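Local coordinates for protein chitinase (Chromobacterium violaceum, PDB 4TXG) that probably binds chitin and hydrolyses its glycosidic bonds, as a family 18 glycoside hydrolase with a further C-terminal beta-rich domain, at residues A[431-436]-A[758-763]; A[557-562]-A[581-586]; A[655-660]-A[776-781]. One frame throughout, in Å; residues are numbered along the deposited sequence.

Overall arrangement
Contact 2 joins edge strand 556-560 of a small antiparallel sheet to helix 582-594, which leads into barrel strand 599-603; it lies in the glycosyl hydrolase family 18 part, nested along the chain inside the loop closed by contact 1. Contact 1 brings the family 18 part against the Chitinase C part. Contact 3 pairs strands inside the latter, and its segments alternate with those of contact 1. Centres of contacts 1 and 2, and of 1 and 3, are about 29 Å apart; those of 2 and 3, about 46 Å. Bound cesium ions lie about 9 Å from the Tyr433 side chain and about 7 Å from that of Arg557.

Contact 1: residues A[431-436]-A[758-763]; sequences PQYGNI and VYYLPI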
loop_
_atom_site.group_PDB
_atom_site.type_symbol
_atom_site.label_atom_id
_atom_site.label_comp_id
_atom_site.label_asym_id
_atom_site.label_seq_id
_atom_site.Cartn_x
_atom_site.Cartn_y
_atom_site.Cartn_z
ATOM N N PRO A 431 -16.837 4.322 -23.411
ATOM C CA PRO A 431 -17.832 5.170 -22.744
ATOM C C PRO A 431 -18.091 4.776 -21.293
ATOM O O PRO A 431 -18.239 5.665 -20.458
ATOM C CB PRO A 431 -19.098 4.958 -23.580
ATOM C CG PRO A 431 -18.608 4.518 -24.920
ATOM C CD PRO A 431 -17.339 3.755 -24.677
ATOM N N GLN A 432 -18.141 3.473 -21.014
ATOM C CA GLN A 432 -18.461 2.970 -19.676
ATOM C C GLN A 432 -17.491 3.444 -18.590
ATOM O O GLN A 432 -17.850 3.486 -17.417
ATOM C CB GLN A 432 -18.486 1.440 -19.677
ATOM C CG GLN A 432 -19.575 0.812 -20.546
ATOM C CD GLN A 432 -19.051 0.352 -21.892
ATOM O OE1 GLN A 432 -18.313 1.074 -22.569
ATOM N NE2 GLN A 432 -19.421 -0.864 -22.283
ATOM N N TYR A 433 -16.261 3.779 -18.965
ATOM C CA TYR A 433 -15.267 4.168 -17.965
ATOM C C TYR A 433 -15.352 5.653 -17.594
ATOM O O TYR A 433 -14.660 6.113 -16.690
ATOM C CB TYR A 433 -13.866 3.826 -18.454
ATOM C CG TYR A 433 -13.450 2.392 -18.186
ATOM C CD1 TYR A 433 -14.288 1.328 -18.495
ATOM C CD2 TYR A 433 -12.206 2.102 -17.639
ATOM C CE1 TYR A 433 -13.898 0.012 -18.254
ATOM C CE2 TYR A 433 -11.814 0.788 -17.402
ATOM C CZ TYR A 433 -12.658 -0.243 -17.705
ATOM O OH TYR A 433 -12.246 -1.539 -17.469
ATOM N N GLY A 434 -16.217 6.392 -18.282
ATOM C CA GLY A 434 -16.511 7.769 -17.911
ATOM C C GLY A 434 -15.302 8.685 -17.815
ATOM O O GLY A 434 -15.249 9.566 -16.952
ATOM N N ASN A 435 -14.341 8.467 -18.706
ATOM C CA ASN A 435 -13.077 9.208 -18.750
ATOM C C ASN A 435 -12.312 9.258 -17.433
ATOM O O ASN A 435 -11.640 10.246 -17.122
ATOM C CB ASN A 435 -13.312 10.618 -19.252
ATOM C CG ASN A 435 -13.560 10.648 -20.741
ATOM O OD1 ASN A 435 -14.702 10.723 -21.178
ATOM N ND2 ASN A 435 -12.485 10.541 -21.533
ATOM N N ILE A 436 -12.398 8.170 -16.680
ATOM C CA ILE A 436 -11.579 8.002 -15.492
ATOM C C ILE A 436 -10.336 7.191 -15.829
ATOM O O ILE A 436 -10.442 6.038 -16.240
ATOM C CB ILE A 436 -12.366 7.310 -14.373
ATOM C CG1 ILE A 436 -13.541 8.211 -13.951
ATOM C CG2 ILE A 436 -11.450 6.989 -13.179
ATOM C CD1 ILE A 436 -14.301 7.714 -12.754
ATOM N N VAL A 758 -23.635 -3.681 -11.382
ATOM C CA VAL A 758 -22.543 -3.597 -12.349
ATOM C C VAL A 758 -21.853 -2.257 -12.205
ATOM O O VAL A 758 -22.515 -1.218 -12.138
ATOM C CB VAL A 758 -23.022 -3.749 -13.809
ATOM C CG1 VAL A 758 -21.859 -3.586 -14.776
ATOM C CG2 VAL A 758 -23.632 -5.084 -14.018
ATOM N N TYR A 759 -20.528 -2.282 -12.124
ATOM C CA TYR A 759 -19.734 -1.055 -12.174
ATOM C C TYR A 759 -18.422 -1.356 -12.911
ATOM O O TYR A 759 -18.134 -2.516 -13.211
ATOM C CB TYR A 759 -19.485 -0.488 -10.774
ATOM C CG TYR A 759 -18.940 -1.477 -9.766
ATOM C CD1 TYR A 759 -19.787 -2.309 -9.037
ATOM C CD2 TYR A 759 -17.578 -1.555 -9.518
ATOM C CE1 TYR A 759 -19.284 -3.216 -8.107
ATOM C CE2 TYR A 759 -17.071 -2.454 -8.596
ATOM C CZ TYR A 759 -17.929 -3.283 -7.895
ATOM O OH TYR A 759 -17.414 -4.166 -6.973
ATOM N N TYR A 760 -17.634 -0.325 -13.212
ATOM C CA TYR A 760 -16.619 -0.477 -14.255
ATOM C C TYR A 760 -15.161 -0.373 -13.834
ATOM O O TYR A 760 -14.281 -0.775 -14.597
ATOM C CB TYR A 760 -16.901 0.526 -15.374
ATOM C CG TYR A 760 -18.121 0.094 -16.129
ATOM C CD1 TYR A 760 -18.036 -0.916 -17.080
ATOM C CD2 TYR A 760 -19.369 0.632 -15.844
ATOM C CE1 TYR A 760 -19.149 -1.350 -17.757
ATOM C CE2 TYR A 760 -20.498 0.196 -16.523
ATOM C CZ TYR A 760 -20.375 -0.793 -17.477
ATOM O OH TYR A 760 -21.478 -1.236 -18.169
ATOM N N LEU A 761 -14.898 0.144 -12.637
ATOM C CA LEU A 761 -13.558 0.076 -12.059
ATOM C C LEU A 761 -13.670 -0.401 -10.614
ATOM O O LEU A 761 -14.733 -0.264 -9.996
ATOM C CB LEU A 761 -12.842 1.430 -12.135
ATOM C CG LEU A 761 -12.294 1.818 -13.519
ATOM C CD1 LEU A 761 -11.872 3.290 -13.551
ATOM C CD2 LEU A 761 -11.131 0.921 -13.911
ATOM N N PRO A 762 -12.579 -0.960 -10.064
ATOM C CA PRO A 762 -12.678 -1.537 -8.718
ATOM C C PRO A 762 -13.081 -0.550 -7.625
ATOM O O PRO A 762 -12.778 0.648 -7.704
ATOM C CB PRO A 762 -11.261 -2.063 -8.471
ATOM C CG PRO A 762 -10.778 -2.440 -9.860
ATOM C CD PRO A 762 -11.304 -1.306 -10.718
ATOM N N ILE A 763 -13.776 -1.080 -6.616
ATOM C CA ILE A 763 -14.115 -0.343 -5.402
ATOM C C ILE A 763 -13.818 -1.198 -4.179
ATOM O O ILE A 763 -13.759 -2.433 -4.266
ATOM C CB ILE A 763 -15.617 0.063 -5.354
ATOM C CG1 ILE A 763 -16.486 -1.184 -5.193
ATOM C CG2 ILE A 763 -16.014 0.876 -6.603
ATOM C CD1 ILE A 763 -17.977 -0.901 -5.059
#
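Tyr433 and Tyr760 mark the nearest backbone approach, with their CA atoms 6.1 Å apart. Segment 431-436 begins as a 3-10 turn, evidenced by the bond from Gly434 N to Pro431 O, whereas 758-763 leaves its strand as an irregular loop. No hydrogen bond spans the two segments, and side chains make most of the contact.

Gln432 lies over one face of the Tyr760 ring: its CB is 3.5 Å from the Tyr760 ring centroid and 13° off the ring normal, a CH-pi contact. Its CG follows toward the phenol end, 3.6 Å from Tyr760 CZ. A bend at chi2 (99°) then turns the Gln432 amide out of parallel with the ring, the two planes being 62° apart, so the aliphatic part, not the amide, covers the ring. Tyr433 reaches across beside the Tyr760 carbonyl; its CE2 touches Leu761 CD2 at 3.6 Å, the two side chains crossing at about a right angle. The other Leu761 methyl, CD1, meets Ile436 CG2 at 3.7 Å.

Polar backbone atoms are served from nearby loops: Asn706 donates to Gln432 O and Arg378 to Tyr760 O. Ile436 and Leu761 both rest on Trp443 of helix 441-448, while Tyr759 and Ile763 turn to Leu663 of strand 659-664, so the contact joins the barrel side to the beta domain.

Contact 2: residues A[557-562]-A[581-586]; sequences RNYNGA and DEQSIA
Arg557 grips the Asp581 carboxylate side-on with two nitrogens, one to each oxygen. Arg557 NE reaches Asp581 OD2 at 2.8 Å with an N-H...O angle of 163°, and Arg557 NH2 reaches Asp581 OD1 at 3.1 Å. Both oxygens offer their syn lone pairs, and the guanidinium and carboxylate planes are only 18° apart. The arginine chain, with CG anti to the backbone N, is extended as far as NE, which carries the charged end from the strand to the helix start.

Gln583 takes a second bond from Arg557 NH2, whose distance to Gln583 OE1 is 2.8 Å, in the guanidinium plane. Arg557 NH1 is served mainly by a water, which accepts from it and donates to Gln583 OE1 at 2.7 Å; the direct bond from NH1 to that oxygen is weak. With its oxygen held this way, the Gln583 amide lies flat over the Tyr559 ring, the planes 5° apart, and Gln583 CD stands 3.5 Å above the ring plane over its centre. Gln583 CG adds a CH-pi contact over the face. The Tyr559 hydroxyl, close to Ser584 CA, is hydrogen-bonded to Gln587 OE1.

Asp581 is the N-cap of helix 582-594, which packs beside the small antiparallel sheet edged by strand 556-560. Its OD1 accepts the capping bond from Gln583 N, met from above the carboxylate plane. Asp581 and Ser584 form a capping box, with Asp581 N donating to Ser584 OG at 3.1 Å; that OG is further bonded to Glu580 OE1.

A second cation, Lys526, reaches Asp581 OD2. Two positive side chains and a helix N-terminus around a buried carboxylate would be expected to favour its ionised form, and the same charge network ties the edge strand to the helix start.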
loop_
_atom_site.group_PDB
_atom_site.type_symbol
_atom_site.label_atom_id
_atom_site.label_comp_id
_atom_site.label_asym_id
_atom_site.label_seq_id
_atom_site.Cartn_x
_atom_site.Cartn_y
_atom_site.Cartn_z
ATOM N N ARG A 557 16.428 17.832 -16.592
ATOM C CA ARG A 557 15.255 17.646 -15.741
ATOM C C ARG A 557 14.016 18.252 -16.382
ATOM O O ARG A 557 14.037 19.384 -16.873
ATOM C CB ARG A 557 15.471 18.251 -14.352
ATOM C CG ARG A 557 14.278 18.054 -13.407
ATOM C CD ARG A 557 14.560 18.654 -12.042
ATOM N NE ARG A 557 13.427 18.509 -11.130
ATOM C CZ ARG A 557 12.352 19.296 -11.143
ATOM N NH1 ARG A 557 12.243 20.282 -12.033
ATOM N NH2 ARG A 557 11.382 19.091 -10.264
ATOM N N ASN A 558 12.946 17.464 -16.383
ATOM C CA ASN A 558 11.643 17.874 -16.872
ATOM C C ASN A 558 10.647 17.785 -15.739
ATOM O O ASN A 558 10.841 17.014 -14.805
ATOM C CB ASN A 558 11.187 16.977 -18.023
ATOM C CG ASN A 558 11.891 17.288 -19.319
ATOM O OD1 ASN A 558 11.291 17.846 -20.239
ATOM N ND2 ASN A 558 13.171 16.941 -19.401
ATOM N N TYR A 559 9.576 18.563 -15.811
ATOM C CA TYR A 559 8.524 18.428 -14.809
ATOM C C TYR A 559 7.175 18.619 -15.464
ATOM O O TYR A 559 6.998 19.505 -16.302
ATOM C CB TYR A 559 8.700 19.438 -13.669
ATOM C CG TYR A 559 7.828 19.131 -12.460
ATOM C CD1 TYR A 559 8.245 18.218 -11.506
ATOM C CD2 TYR A 559 6.596 19.750 -12.279
ATOM C CE1 TYR A 559 7.465 17.916 -10.396
ATOM C CE2 TYR A 559 5.798 19.450 -11.167
ATOM C CZ TYR A 559 6.246 18.537 -10.232
ATOM O OH TYR A 559 5.487 18.231 -9.124
ATOM N N ASN A 560 6.221 17.784 -15.076
ATOM C CA ASN A 560 4.859 17.918 -15.557
ATOM C C ASN A 560 3.926 18.107 -14.359
ATOM O O ASN A 560 3.735 17.185 -13.570
ATOM C CB ASN A 560 4.482 16.681 -16.387
ATOM C CG ASN A 560 3.095 16.770 -16.991
ATOM O OD1 ASN A 560 2.109 16.939 -16.285
ATOM N ND2 ASN A 560 3.018 16.638 -18.311
ATOM N N GLY A 561 3.362 19.307 -14.219
ATOM C CA GLY A 561 2.519 19.619 -13.070
ATOM C C GLY A 561 1.163 18.927 -13.081
ATOM O O GLY A 561 0.539 18.756 -12.032
ATOM N N ALA A 562 0.695 18.537 -14.264
ATOM C CA ALA A 562 -0.558 17.792 -14.360
ATOM C C ALA A 562 -0.395 16.410 -13.743
ATOM O O ALA A 562 -1.340 15.832 -13.209
ATOM C CB ALA A 562 -1.007 17.690 -15.826
ATOM N N ASP A 581 11.395 14.294 -6.507
ATOM C CA ASP A 581 12.257 15.240 -5.792
ATOM C C ASP A 581 11.438 16.307 -5.079
ATOM O O ASP A 581 10.244 16.115 -4.846
ATOM C CB ASP A 581 13.325 15.855 -6.728
ATOM C CG ASP A 581 12.752 16.684 -7.879
ATOM O OD1 ASP A 581 11.613 17.197 -7.801
ATOM O OD2 ASP A 581 13.494 16.854 -8.882
ATOM N N GLU A 582 12.070 17.414 -4.701
ATOM C CA GLU A 582 11.395 18.339 -3.795
ATOM C C GLU A 582 10.144 18.957 -4.409
ATOM O O GLU A 582 9.185 19.268 -3.699
ATOM C CB GLU A 582 12.359 19.432 -3.338
ATOM C CG GLU A 582 13.480 18.878 -2.468
ATOM C CD GLU A 582 14.771 19.671 -2.575
ATOM O OE1 GLU A 582 15.656 19.286 -3.384
ATOM O OE2 GLU A 582 14.909 20.668 -1.835
ATOM N N GLN A 583 10.135 19.125 -5.727
ATOM C CA GLN A 583 8.978 19.757 -6.354
ATOM C C GLN A 583 7.766 18.828 -6.307
ATOM O O GLN A 583 6.654 19.268 -5.987
ATOM C CB GLN A 583 9.280 20.168 -7.802
ATOM C CG GLN A 583 8.161 21.026 -8.421
ATOM C CD GLN A 583 8.528 21.568 -9.792
ATOM O OE1 GLN A 583 9.595 21.259 -10.323
ATOM N NE2 GLN A 583 7.647 22.387 -10.369
ATOM N N SER A 584 7.973 17.545 -6.605
ATOM C CA SER A 584 6.850 16.614 -6.635
ATOM C C SER A 584 6.414 16.225 -5.225
ATOM O O SER A 584 5.220 16.052 -4.971
ATOM C CB SER A 584 7.186 15.360 -7.455
ATOM O OG SER A 584 8.376 14.720 -7.023
ATOM N N ILE A 585 7.374 16.100 -4.309
ATOM C CA ILE A 585 7.042 15.836 -2.917
ATOM C C ILE A 585 6.211 16.996 -2.345
ATOM O O ILE A 585 5.241 16.758 -1.627
ATOM C CB ILE A 585 8.318 15.596 -2.052
ATOM C CG1 ILE A 585 8.986 14.273 -2.450
ATOM C CG2 ILE A 585 7.974 15.576 -0.561
ATOM C CD1 ILE A 585 8.083 13.049 -2.317
ATOM N N ALA A 586 6.553 18.239 -2.688
ATOM C CA ALA A 586 5.787 19.374 -2.166
ATOM C C ALA A 586 4.365 19.363 -2.711
ATOM O O ALA A 586 3.404 19.654 -1.989
ATOM C CB ALA A 586 6.470 20.691 -2.498
HETATM O O HOH W 1 10.306 22.497 -12.598
#

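Contact 3: residues A[655-660]-A[776-781]; sequences AAIDVG and KTYAIR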
loop_
_atom_site.group_PDB
_atom_site.type_symbol
_atom_site.label_atom_id
_atom_site.label_comp_id
_atom_site.label_asym_id
_atom_site.label_seq_id
_atom_site.Cartn_x
_atom_site.Cartn_y
_atom_site.Cartn_z
ATOM N N ALA A 655 -30.550 6.936 15.024
ATOM C CA ALA A 655 -31.002 5.581 15.305
ATOM C C ALA A 655 -30.455 4.610 14.266
ATOM O O ALA A 655 -30.079 5.004 13.161
ATOM C CB ALA A 655 -32.523 5.518 15.341
ATOM N N ALA A 656 -30.418 3.332 14.620
ATOM C CA ALA A 656 -29.894 2.331 13.705
ATOM C C ALA A 656 -30.872 1.182 13.524
ATOM O O ALA A 656 -31.834 1.045 14.276
ATOM C CB ALA A 656 -28.554 1.805 14.203
ATOM N N ILE A 657 -30.627 0.368 12.503
ATOM C CA ILE A 657 -31.396 -0.863 12.307
ATOM C C ILE A 657 -30.410 -1.943 11.884
ATOM O O ILE A 657 -29.419 -1.645 11.217
ATOM C CB ILE A 657 -32.525 -0.677 11.256
ATOM C CG1 ILE A 657 -33.429 -1.918 11.194
ATOM C CG2 ILE A 657 -31.944 -0.311 9.890
ATOM C CD1 ILE A 657 -34.667 -1.747 10.317
ATOM N N ASP A 658 -30.647 -3.191 12.279
ATOM C CA ASP A 658 -29.703 -4.252 11.929
ATOM C C ASP A 658 -30.023 -4.850 10.566
ATOM O O ASP A 658 -30.681 -5.886 10.463
ATOM C CB ASP A 658 -29.693 -5.354 12.985
ATOM C CG ASP A 658 -28.424 -6.179 12.947
ATOM O OD1 ASP A 658 -27.648 -6.058 11.966
ATOM O OD2 ASP A 658 -28.202 -6.953 13.902
ATOM N N VAL A 659 -29.569 -4.160 9.527
ATOM C CA VAL A 659 -29.666 -4.645 8.161
ATOM C C VAL A 659 -28.236 -4.804 7.663
ATOM O O VAL A 659 -27.405 -3.910 7.856
ATOM C CB VAL A 659 -30.467 -3.679 7.265
ATOM C CG1 VAL A 659 -30.422 -4.119 5.803
ATOM C CG2 VAL A 659 -31.910 -3.608 7.759
ATOM N N GLY A 660 -27.943 -5.953 7.069
ATOM C CA GLY A 660 -26.600 -6.244 6.601
ATOM C C GLY A 660 -26.485 -6.129 5.094
ATOM O O GLY A 660 -27.430 -6.440 4.368
ATOM N N LYS A 776 -38.332 7.725 8.132
ATOM C CA LYS A 776 -37.177 7.971 8.992
ATOM C C LYS A 776 -35.931 7.297 8.416
ATOM O O LYS A 776 -36.025 6.243 7.784
ATOM C CB LYS A 776 -37.454 7.472 10.416
ATOM C CG LYS A 776 -36.285 7.619 11.384
ATOM C CD LYS A 776 -36.724 8.226 12.710
ATOM C CE LYS A 776 -37.648 7.298 13.487
ATOM N NZ LYS A 776 -36.901 6.279 14.277
ATOM N N THR A 777 -34.769 7.907 8.631
ATOM C CA THR A 777 -33.529 7.372 8.082
ATOM C C THR A 777 -32.653 6.791 9.195
ATOM O O THR A 777 -32.333 7.472 10.170
ATOM C CB THR A 777 -32.750 8.453 7.301
ATOM O OG1 THR A 777 -33.556 8.920 6.211
ATOM C CG2 THR A 777 -31.452 7.885 6.741
ATOM N N TYR A 778 -32.279 5.525 9.035
ATOM C CA TYR A 778 -31.514 4.792 10.041
ATOM C C TYR A 778 -30.114 4.492 9.543
ATOM O O TYR A 778 -29.930 4.231 8.367
ATOM C CB TYR A 778 -32.205 3.466 10.386
ATOM C CG TYR A 778 -33.577 3.629 11.002
ATOM C CD1 TYR A 778 -34.712 3.740 10.203
ATOM C CD2 TYR A 778 -33.734 3.684 12.381
ATOM C CE1 TYR A 778 -35.976 3.897 10.772
ATOM C CE2 TYR A 778 -34.991 3.836 12.956
ATOM C CZ TYR A 778 -36.104 3.941 12.144
ATOM O OH TYR A 778 -37.354 4.097 12.716
ATOM N N ALA A 779 -29.135 4.515 10.440
ATOM C CA ALA A 779 -27.840 3.920 10.134
ATOM C C ALA A 779 -27.989 2.412 10.314
ATOM O O ALA A 779 -29.046 1.943 10.738
ATOM C CB ALA A 779 -26.754 4.472 11.038
ATOM N N ILE A 780 -26.967 1.644 9.961
ATOM C CA ILE A 780 -27.038 0.211 10.230
ATOM C C ILE A 780 -26.144 -0.138 11.411
ATOM O O ILE A 780 -25.132 0.511 11.661
ATOM C CB ILE A 780 -26.672 -0.650 8.993
ATOM C CG1 ILE A 780 -25.206 -0.496 8.591
ATOM C CG2 ILE A 780 -27.578 -0.296 7.811
ATOM C CD1 ILE A 780 -24.777 -1.507 7.530
ATOM N N ARG A 781 -26.546 -1.159 12.158
ATOM C CA ARG A 781 -25.832 -1.536 13.371
ATOM C C ARG A 781 -24.406 -2.011 13.085
ATOM O O ARG A 781 -23.532 -1.882 13.940
ATOM C CB ARG A 781 -26.591 -2.632 14.125
ATOM C CG ARG A 781 -27.963 -2.239 14.644
ATOM C CD ARG A 781 -28.274 -3.021 15.919
ATOM N NE ARG A 781 -27.412 -2.592 17.015
ATOM C CZ ARG A 781 -27.156 -3.316 18.100
ATOM N NH1 ARG A 781 -27.694 -4.525 18.242
ATOM N NH2 ARG A 781 -26.357 -2.833 19.044
HETATM O O HOH W 2 -32.142 8.383 12.679
HETATM O O HOH W 3 -29.419 -6.239 16.483
#
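Ile657 O is approached by three groups. Arg781 N donates to it at 3.1 Å, from above the carbonyl plane (50° out of it); Ile780 CA makes a CA-H...O contact with it; and Val659 N adds a weak bond that closes an inverse gamma turn centred on Asp658. The shortest bond between the strands runs from Ile657 N to Ala779 O, 2.8 Å, and Ala779 N donates to Ala655 O at 2.9 Å. Ala779 thus bonds to Ala655 and Ile657, which flank its partner Ala656, and Ile657 bonds to Ala779 and Arg781, which flank Ile780, as parallel pairing requires.

Side chains close over the ladder. Ala655 CB lies 3.7 Å from Tyr778 CD2, and on the Tyr778 stem Ile657 CG2 comes to 3.8 Å from Tyr778 CB. Tyr778 keeps CG beside its backbone N (chi1 -63°), bringing the ring alongside the residues 655-656; its hydroxyl accepts from Lys776 NZ. Ile780 packs against the turn, its CB 3.5 Å from Val659 O.

At the end of the ladder Arg781 CG packs against Asp658 CB, but the charged groups do not touch, Asp658 OD2 and Arg781 NH1 being 5.0 Å apart. Their planes stand 83° apart, and a water bridges the two atoms, accepting from Arg781 NH1 at 3.0 Å. Each has a direct partner beyond the segments, Asp658 OD1 in a salt bridge with Arg684, and Arg781 with Pro785 O and, by cation-pi, with Tyr789.

After the turn the chain passes from the sheet holding strand 776-780 to the one begun by 659-664. Three direct N-H...O bonds carry the pairing, whereas the opposite charges of Asp658 and Arg781 meet across it through a single water.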